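Long-range contacts in putative uncharacterized protein (Mycobacterium tuberculosis, PDB 2Z99), which probably takes part in chromosome condensation and partition during cell division, as the ScpB subunit that works with SMC and ScpA proteins: residues L136-V144 against T154-R164; L24-A33 against L67-Y77. One frame throughout, in Å; residues are numbered along the deposited sequence.

Interaction 1 of 2, residues L136-V144 against T154-R164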
# COMPACT_ATOMS: atom_id res chain seq x y z
N LEU A 136 32.48 -10.42 -0.36
CA LEU A 136 32.61 -11.17 -1.61
C LEU A 136 31.33 -11.09 -2.43
O LEU A 136 31.36 -10.72 -3.60
CB LEU A 136 32.93 -12.64 -1.32
CG LEU A 136 34.30 -12.95 -0.70
CD1 LEU A 136 34.39 -14.43 -0.41
CD2 LEU A 136 35.40 -12.50 -1.64
N ALA A 137 30.21 -11.44 -1.81
CA ALA A 137 28.91 -11.41 -2.49
C ALA A 137 28.60 -10.03 -3.05
O ALA A 137 27.98 -9.92 -4.11
CB ALA A 137 27.83 -11.84 -1.53
N ARG A 138 29.02 -8.98 -2.35
CA ARG A 138 28.77 -7.62 -2.82
C ARG A 138 29.81 -7.18 -3.83
O ARG A 138 29.82 -6.02 -4.24
CB ARG A 138 28.77 -6.63 -1.66
CG ARG A 138 27.73 -6.89 -0.61
CD ARG A 138 27.69 -5.74 0.36
NE ARG A 138 26.71 -5.98 1.41
CZ ARG A 138 26.18 -5.02 2.16
NH1 ARG A 138 26.54 -3.76 1.97
NH2 ARG A 138 25.30 -5.33 3.11
N GLY A 139 30.70 -8.11 -4.21
CA GLY A 139 31.73 -7.82 -5.19
C GLY A 139 32.73 -6.75 -4.83
O GLY A 139 33.35 -6.15 -5.72
N LEU A 140 32.91 -6.47 -3.54
CA LEU A 140 33.89 -5.47 -3.14
C LEU A 140 35.31 -6.03 -3.14
O LEU A 140 36.29 -5.29 -3.23
CB LEU A 140 33.55 -4.91 -1.75
CG LEU A 140 32.49 -3.82 -1.70
CD1 LEU A 140 32.74 -2.80 -2.82
CD2 LEU A 140 31.13 -4.44 -1.86
N ILE A 141 35.43 -7.35 -3.04
CA ILE A 141 36.73 -8.01 -3.05
C ILE A 141 36.53 -9.33 -3.77
O ILE A 141 35.39 -9.75 -3.97
CB ILE A 141 37.27 -8.33 -1.62
CG1 ILE A 141 36.36 -9.35 -0.93
CG2 ILE A 141 37.41 -7.03 -0.81
CD1 ILE A 141 36.85 -9.83 0.43
N THR A 142 37.62 -9.97 -4.14
CA THR A 142 37.53 -11.25 -4.82
C THR A 142 38.82 -12.03 -4.72
O THR A 142 39.86 -11.48 -4.37
CB THR A 142 37.20 -11.07 -6.31
OG1 THR A 142 36.88 -12.35 -6.88
CG2 THR A 142 38.39 -10.47 -7.05
N GLU A 143 38.74 -13.33 -5.01
CA GLU A 143 39.92 -14.18 -4.96
C GLU A 143 40.82 -13.86 -6.14
O GLU A 143 40.37 -13.83 -7.29
CB GLU A 143 39.52 -15.66 -5.00
CG GLU A 143 38.62 -16.11 -3.84
CD GLU A 143 37.14 -15.99 -4.16
OE1 GLU A 143 36.76 -15.08 -4.93
OE2 GLU A 143 36.35 -16.81 -3.63
N VAL A 144 42.10 -13.60 -5.86
CA VAL A 144 43.07 -13.28 -6.90
C VAL A 144 43.96 -14.46 -7.25
O VAL A 144 44.14 -14.79 -8.42
CB VAL A 144 43.95 -12.10 -6.47
CG1 VAL A 144 45.05 -11.89 -7.49
CG2 VAL A 144 43.11 -10.86 -6.34
N THR A 154 44.52 -15.76 -1.97
CA THR A 154 44.82 -14.37 -1.67
C THR A 154 43.61 -13.56 -2.16
O THR A 154 42.83 -14.04 -2.99
CB THR A 154 46.12 -13.94 -2.39
OG1 THR A 154 46.32 -12.52 -2.26
CG2 THR A 154 46.06 -14.31 -3.86
N PHE A 155 43.45 -12.34 -1.64
CA PHE A 155 42.32 -11.49 -2.01
C PHE A 155 42.72 -10.09 -2.42
O PHE A 155 43.81 -9.62 -2.11
CB PHE A 155 41.32 -11.36 -0.84
CG PHE A 155 40.60 -12.64 -0.51
CD1 PHE A 155 41.21 -13.62 0.26
CD2 PHE A 155 39.33 -12.88 -1.03
CE1 PHE A 155 40.57 -14.82 0.51
CE2 PHE A 155 38.68 -14.08 -0.78
CZ PHE A 155 39.30 -15.05 -0.01
N ALA A 156 41.81 -9.42 -3.12
CA ALA A 156 42.04 -8.06 -3.54
C ALA A 156 40.71 -7.36 -3.73
O ALA A 156 39.67 -7.99 -3.88
CB ALA A 156 42.83 -8.04 -4.84
N THR A 157 40.76 -6.04 -3.70
CA THR A 157 39.58 -5.24 -3.90
C THR A 157 39.32 -5.25 -5.39
O THR A 157 40.26 -5.22 -6.19
CB THR A 157 39.80 -3.80 -3.43
OG1 THR A 157 40.92 -3.24 -4.12
CG2 THR A 157 40.06 -3.77 -1.94
N THR A 158 38.05 -5.31 -5.77
CA THR A 158 37.67 -5.34 -7.17
C THR A 158 37.77 -3.96 -7.79
O THR A 158 38.33 -3.04 -7.20
CB THR A 158 36.24 -5.84 -7.32
OG1 THR A 158 35.35 -4.89 -6.72
CG2 THR A 158 36.08 -7.19 -6.63
N GLU A 159 37.22 -3.82 -8.99
CA GLU A 159 37.20 -2.55 -9.70
C GLU A 159 36.00 -1.77 -9.17
O GLU A 159 36.05 -0.55 -9.00
CB GLU A 159 37.04 -2.79 -11.20
CG GLU A 159 38.06 -3.74 -11.82
CD GLU A 159 39.48 -3.20 -11.76
OE1 GLU A 159 39.72 -2.09 -12.29
OE2 GLU A 159 40.35 -3.89 -11.19
N LEU A 160 34.92 -2.50 -8.91
CA LEU A 160 33.69 -1.92 -8.39
C LEU A 160 33.99 -1.22 -7.07
O LEU A 160 33.37 -0.21 -6.74
CB LEU A 160 32.65 -3.03 -8.18
CG LEU A 160 31.19 -2.65 -7.98
CD1 LEU A 160 30.36 -3.92 -7.92
CD2 LEU A 160 31.01 -1.82 -6.72
N PHE A 161 34.95 -1.76 -6.33
CA PHE A 161 35.36 -1.18 -5.06
C PHE A 161 35.88 0.24 -5.30
O PHE A 161 35.57 1.17 -4.55
CB PHE A 161 36.47 -2.02 -4.42
CG PHE A 161 37.29 -1.28 -3.41
CD1 PHE A 161 36.76 -0.96 -2.17
CD2 PHE A 161 38.58 -0.87 -3.70
CE1 PHE A 161 37.50 -0.24 -1.24
CE2 PHE A 161 39.34 -0.15 -2.79
CZ PHE A 161 38.80 0.16 -1.55
N LEU A 162 36.67 0.38 -6.36
CA LEU A 162 37.23 1.67 -6.73
C LEU A 162 36.10 2.62 -7.10
O LEU A 162 36.20 3.83 -6.91
CB LEU A 162 38.19 1.49 -7.91
CG LEU A 162 39.34 0.51 -7.66
CD1 LEU A 162 39.99 0.12 -8.98
CD2 LEU A 162 40.35 1.13 -6.72
N GLU A 163 35.01 2.05 -7.62
CA GLU A 163 33.84 2.83 -8.02
C GLU A 163 33.03 3.30 -6.81
O GLU A 163 33.04 4.49 -6.50
CB GLU A 163 32.95 2.00 -8.95
CG GLU A 163 33.53 1.76 -10.33
CD GLU A 163 32.63 0.92 -11.21
OE1 GLU A 163 31.43 1.27 -11.34
OE2 GLU A 163 33.11 -0.09 -11.76
N ARG A 164 32.34 2.37 -6.15
CA ARG A 164 31.53 2.71 -4.98
C ARG A 164 32.29 3.59 -4.01
O ARG A 164 31.70 4.29 -3.18
CB ARG A 164 31.08 1.44 -4.25
CG ARG A 164 29.83 0.81 -4.82
CD ARG A 164 29.36 -0.33 -3.93
NE ARG A 164 28.07 -0.87 -4.33
CZ ARG A 164 27.46 -1.89 -3.73
NH1 ARG A 164 28.02 -2.49 -2.70
NH2 ARG A 164 26.27 -2.30 -4.17
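Phe155 lies against three side chains of 136-144 that gather round the CD2-CE2 side of its ring. Leu136 brings CD2 to the ring edge, near its plane and 3.7 Å from CE2, while Ile141 CD1 approaches CD2 of the same ring obliquely. Glu143 runs alongside Phe155, pointing the same way; its CG, beside the backbone N (chi1 -60°), rests 3.7 Å from Phe155 CE2, and the bend at chi2 beyond it turns the carboxylate to within 21° of the ring plane. Met132 of helix 129-137 also packs on Phe155. On the other face of the hairpin from Phe155, Val144 CG2 presses on Ala156 CB at 3.2 Å, tighter than usual carbon contact. Strands 141-146 and 153-157 form the antiparallel wing hairpin of a winged-helix domain, paired here by Thr142 with Ala156, whose N-H groups each bond to the other's carbonyl oxygen, and by Val144 N with Thr154 O. Where the strands end, Thr158 reaches back to the turn after helix 129-137, which closes in a Schellman motif at Gly139. With OG1 between its backbone N and carbonyl carbon (chi1 65°), Thr158 donates to Gly139 O at 2.6 Å, in the carbonyl plane, and accepts from Phe161 N as N-cap of helix 159-165. Leu140 CD1 settles on that helix, 3.8 Å from Phe161 CA, and its CD2 lies near NH1 of the poorly ordered Arg164.

Interaction 2 of 2, residues L24-A33 against L67-Y77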
# COMPACT_ATOMS: atom_id res chain seq x y z
N LEU A 24 -8.48 6.02 -3.51
CA LEU A 24 -7.68 5.15 -4.35
C LEU A 24 -6.28 4.97 -3.78
O LEU A 24 -5.54 4.08 -4.19
CB LEU A 24 -7.56 5.73 -5.75
CG LEU A 24 -8.79 5.67 -6.66
CD1 LEU A 24 -8.50 6.45 -7.94
CD2 LEU A 24 -9.13 4.22 -6.95
N LEU A 25 -5.92 5.83 -2.83
CA LEU A 25 -4.59 5.78 -2.23
C LEU A 25 -4.45 4.74 -1.13
O LEU A 25 -3.50 3.97 -1.12
CB LEU A 25 -4.19 7.16 -1.67
CG LEU A 25 -2.79 7.29 -1.06
CD1 LEU A 25 -1.75 7.36 -2.17
CD2 LEU A 25 -2.70 8.53 -0.18
N VAL A 26 -5.42 4.71 -0.22
CA VAL A 26 -5.40 3.79 0.92
C VAL A 26 -5.71 2.31 0.68
O VAL A 26 -5.46 1.48 1.56
CB VAL A 26 -6.35 4.28 2.03
CG1 VAL A 26 -5.86 3.75 3.35
CG2 VAL A 26 -6.40 5.78 2.08
N ILE A 27 -6.25 1.96 -0.48
CA ILE A 27 -6.59 0.57 -0.74
C ILE A 27 -5.40 -0.30 -1.12
O ILE A 27 -4.48 0.15 -1.81
CB ILE A 27 -7.63 0.45 -1.87
CG1 ILE A 27 -7.05 0.99 -3.17
CG2 ILE A 27 -8.90 1.18 -1.46
CD1 ILE A 27 -7.94 0.84 -4.35
N ASP A 28 -5.42 -1.56 -0.68
CA ASP A 28 -4.35 -2.50 -0.98
C ASP A 28 -4.82 -3.55 -1.97
O ASP A 28 -4.10 -4.51 -2.28
CB ASP A 28 -3.88 -3.17 0.32
CG ASP A 28 -2.39 -3.51 0.30
OD1 ASP A 28 -1.56 -2.60 0.05
OD2 ASP A 28 -2.06 -4.69 0.54
N THR A 29 -6.04 -3.37 -2.48
CA THR A 29 -6.63 -4.29 -3.45
C THR A 29 -7.61 -3.47 -4.26
O THR A 29 -8.08 -2.44 -3.79
CB THR A 29 -7.43 -5.45 -2.76
OG1 THR A 29 -8.69 -4.96 -2.28
CG2 THR A 29 -6.66 -6.01 -1.58
N PRO A 30 -7.94 -3.90 -5.48
CA PRO A 30 -8.89 -3.11 -6.27
C PRO A 30 -10.18 -2.86 -5.50
O PRO A 30 -10.60 -3.68 -4.69
CB PRO A 30 -9.14 -4.00 -7.48
CG PRO A 30 -7.82 -4.68 -7.67
CD PRO A 30 -7.41 -5.03 -6.25
N VAL A 31 -10.77 -1.69 -5.73
CA VAL A 31 -12.04 -1.32 -5.12
C VAL A 31 -13.03 -1.28 -6.27
O VAL A 31 -12.64 -1.19 -7.44
CB VAL A 31 -12.05 0.08 -4.47
CG1 VAL A 31 -11.58 -0.01 -3.05
CG2 VAL A 31 -11.19 1.03 -5.27
N THR A 32 -14.31 -1.34 -5.94
CA THR A 32 -15.33 -1.31 -6.96
C THR A 32 -15.93 0.08 -7.05
O THR A 32 -15.94 0.83 -6.08
CB THR A 32 -16.43 -2.34 -6.64
OG1 THR A 32 -17.39 -2.35 -7.71
CG2 THR A 32 -17.13 -1.99 -5.34
N ALA A 33 -16.43 0.42 -8.24
CA ALA A 33 -17.06 1.72 -8.43
C ALA A 33 -18.17 1.86 -7.39
O ALA A 33 -18.34 2.92 -6.78
CB ALA A 33 -17.64 1.80 -9.82
N LEU A 67 -4.17 4.59 -13.39
CA LEU A 67 -5.41 4.11 -12.80
C LEU A 67 -6.02 3.13 -13.79
O LEU A 67 -6.43 3.53 -14.88
CB LEU A 67 -6.35 5.29 -12.54
CG LEU A 67 -7.70 5.04 -11.85
CD1 LEU A 67 -7.53 4.40 -10.48
CD2 LEU A 67 -8.40 6.38 -11.72
N ARG A 68 -6.06 1.86 -13.43
CA ARG A 68 -6.62 0.84 -14.30
C ARG A 68 -7.79 0.11 -13.68
O ARG A 68 -7.89 -0.00 -12.45
CB ARG A 68 -5.54 -0.17 -14.71
CG ARG A 68 -4.74 0.23 -15.92
CD ARG A 68 -4.13 -0.98 -16.60
NE ARG A 68 -3.14 -1.65 -15.77
CZ ARG A 68 -2.00 -1.08 -15.37
NH1 ARG A 68 -1.72 0.16 -15.73
NH2 ARG A 68 -1.14 -1.76 -14.61
N HIS A 69 -8.69 -0.37 -14.53
CA HIS A 69 -9.87 -1.09 -14.07
C HIS A 69 -9.73 -2.57 -14.38
O HIS A 69 -9.38 -2.95 -15.50
CB HIS A 69 -11.14 -0.56 -14.75
CG HIS A 69 -12.39 -1.25 -14.30
ND1 HIS A 69 -13.21 -1.93 -15.17
CD2 HIS A 69 -12.96 -1.35 -13.08
CE1 HIS A 69 -14.24 -2.41 -14.50
NE2 HIS A 69 -14.12 -2.07 -13.23
N THR A 70 -10.01 -3.39 -13.37
CA THR A 70 -9.91 -4.84 -13.50
C THR A 70 -11.20 -5.46 -12.96
O THR A 70 -11.99 -4.78 -12.30
CB THR A 70 -8.71 -5.37 -12.69
OG1 THR A 70 -8.47 -6.74 -13.04
CG2 THR A 70 -8.98 -5.28 -11.20
N SER A 71 -11.43 -6.75 -13.23
CA SER A 71 -12.64 -7.40 -12.75
C SER A 71 -12.82 -7.18 -11.25
O SER A 71 -13.94 -7.14 -10.75
CB SER A 71 -12.60 -8.91 -13.06
OG SER A 71 -11.57 -9.57 -12.35
N GLU A 72 -11.72 -7.04 -10.52
CA GLU A 72 -11.78 -6.81 -9.09
C GLU A 72 -12.13 -5.35 -8.77
O GLU A 72 -12.34 -4.99 -7.61
CB GLU A 72 -10.43 -7.12 -8.44
CG GLU A 72 -10.05 -8.59 -8.32
CD GLU A 72 -8.64 -8.76 -7.78
OE1 GLU A 72 -7.68 -8.57 -8.56
OE2 GLU A 72 -8.49 -9.06 -6.58
N GLY A 73 -12.17 -4.52 -9.81
CA GLY A 73 -12.48 -3.11 -9.61
C GLY A 73 -11.42 -2.13 -10.12
O GLY A 73 -10.72 -2.42 -11.10
N TRP A 74 -11.30 -0.98 -9.45
CA TRP A 74 -10.33 0.05 -9.84
C TRP A 74 -9.17 0.13 -8.86
O TRP A 74 -9.34 -0.05 -7.65
CB TRP A 74 -10.99 1.43 -9.90
CG TRP A 74 -11.94 1.65 -11.04
CD1 TRP A 74 -13.27 1.34 -11.07
CD2 TRP A 74 -11.62 2.23 -12.32
NE1 TRP A 74 -13.80 1.69 -12.30
CE2 TRP A 74 -12.82 2.24 -13.07
CE3 TRP A 74 -10.45 2.74 -12.89
CZ2 TRP A 74 -12.87 2.74 -14.37
CZ3 TRP A 74 -10.51 3.24 -14.19
CH2 TRP A 74 -11.72 3.24 -14.92
N ARG A 75 -7.98 0.44 -9.38
CA ARG A 75 -6.79 0.54 -8.55
C ARG A 75 -5.68 1.33 -9.24
O ARG A 75 -5.55 1.29 -10.45
CB ARG A 75 -6.30 -0.88 -8.24
CG ARG A 75 -5.09 -1.00 -7.34
CD ARG A 75 -4.67 -2.47 -7.20
NE ARG A 75 -3.77 -2.67 -6.07
CZ ARG A 75 -3.29 -3.85 -5.67
NH1 ARG A 75 -3.60 -4.99 -6.30
NH2 ARG A 75 -2.48 -3.88 -4.61
N MET A 76 -4.89 2.06 -8.46
CA MET A 76 -3.77 2.81 -9.03
C MET A 76 -2.56 1.90 -9.19
O MET A 76 -2.11 1.28 -8.22
CB MET A 76 -3.38 3.98 -8.12
CG MET A 76 -4.46 5.01 -7.96
SD MET A 76 -3.82 6.56 -7.39
CE MET A 76 -3.94 6.32 -5.65
N TYR A 77 -2.04 1.81 -10.41
CA TYR A 77 -0.87 0.99 -10.70
C TYR A 77 0.31 1.85 -11.16
O TYR A 77 0.16 3.03 -11.48
CB TYR A 77 -1.17 -0.01 -11.83
CG TYR A 77 -2.25 -1.02 -11.52
CD1 TYR A 77 -3.54 -0.61 -11.20
CD2 TYR A 77 -1.96 -2.39 -11.52
CE1 TYR A 77 -4.52 -1.54 -10.87
CE2 TYR A 77 -2.94 -3.33 -11.19
CZ TYR A 77 -4.22 -2.89 -10.86
OH TYR A 77 -5.19 -3.81 -10.51
O HOH W 1 -5.05 2.16 -5.74
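Leu24 and Leu67 meet at about a right angle where the end of helix 13-26 packs on the hairpin, their CD1 methyls 3.4 Å apart, tighter than usual for carbons. Leu51 of helix 44-60 also packs on Leu24, and Ala55 of that helix on Leu67, so this corner is buried. Met76 adds its methyl: the chain bends at chi3 (-90°), bringing CE to 3.7 Å from Leu24 CB and also close to Leu25 CB. Beside these side chains a water joins the two backbones, donating to Leu24 O and accepting from Met76 N at 2.7 Å. Further along, Val31 and Trp74 form a single antiparallel bridge. Val31 N points almost straight at Trp74 O (2.9 Å, 170° at the hydrogen); the return bond, Trp74 N to Val31 O, is modelled implausibly short, so its exact geometry is doubtful. Gly73, without a side chain, lets the strand come close to Val31. Pro30 is well packed too. Its CB and CG lie against Glu72 CB, nearest at 3.5 Å from Pro30 CB, with Thr70 CG2 touching CG, and the extended chain of Arg75 runs obliquely past CD. The solvent side belongs to the exposed Asp28, Thr29 and Glu72. Thr29 CA sits over the centre of one face of the Arg75 guanidinium, 4.0 Å above its plane; Asp28 O lies over a guanidinium face too, badly angled for a hydrogen bond despite its closeness, and this end is packed more loosely than the leucine corner. Leu25 and Met76 continue into the second subunit, packing on Tyr77 and Leu25 of that chain respectively. A short extended segment after the first helix, bridged to the edge of a two-stranded hairpin that forms the wing, is typical of a winged-helix domain.

How the interactions relate
Interactions 1 and 2 are in series along the chain, on opposite sides of its centre, with centres 45 Å apart and nearest atoms about 27 Å apart. They share no helix or strand. Both are partly buried and mix core with surface, but the wing is used differently. Interaction 1 lies within a hairpin and joins its two strands to the flanking helices, so backbone pairing and a threonine cap accompany the packing of Phe155 and Leu140. Interaction 2 sets most of a hairpin against the helix end and loop that precede it by many residues, with a single bridge, one water and mostly apolar contacts. The second subunit packs on 24-33 and 67-77, whereas no other chain of the assembly touches 136-144 or 154-164.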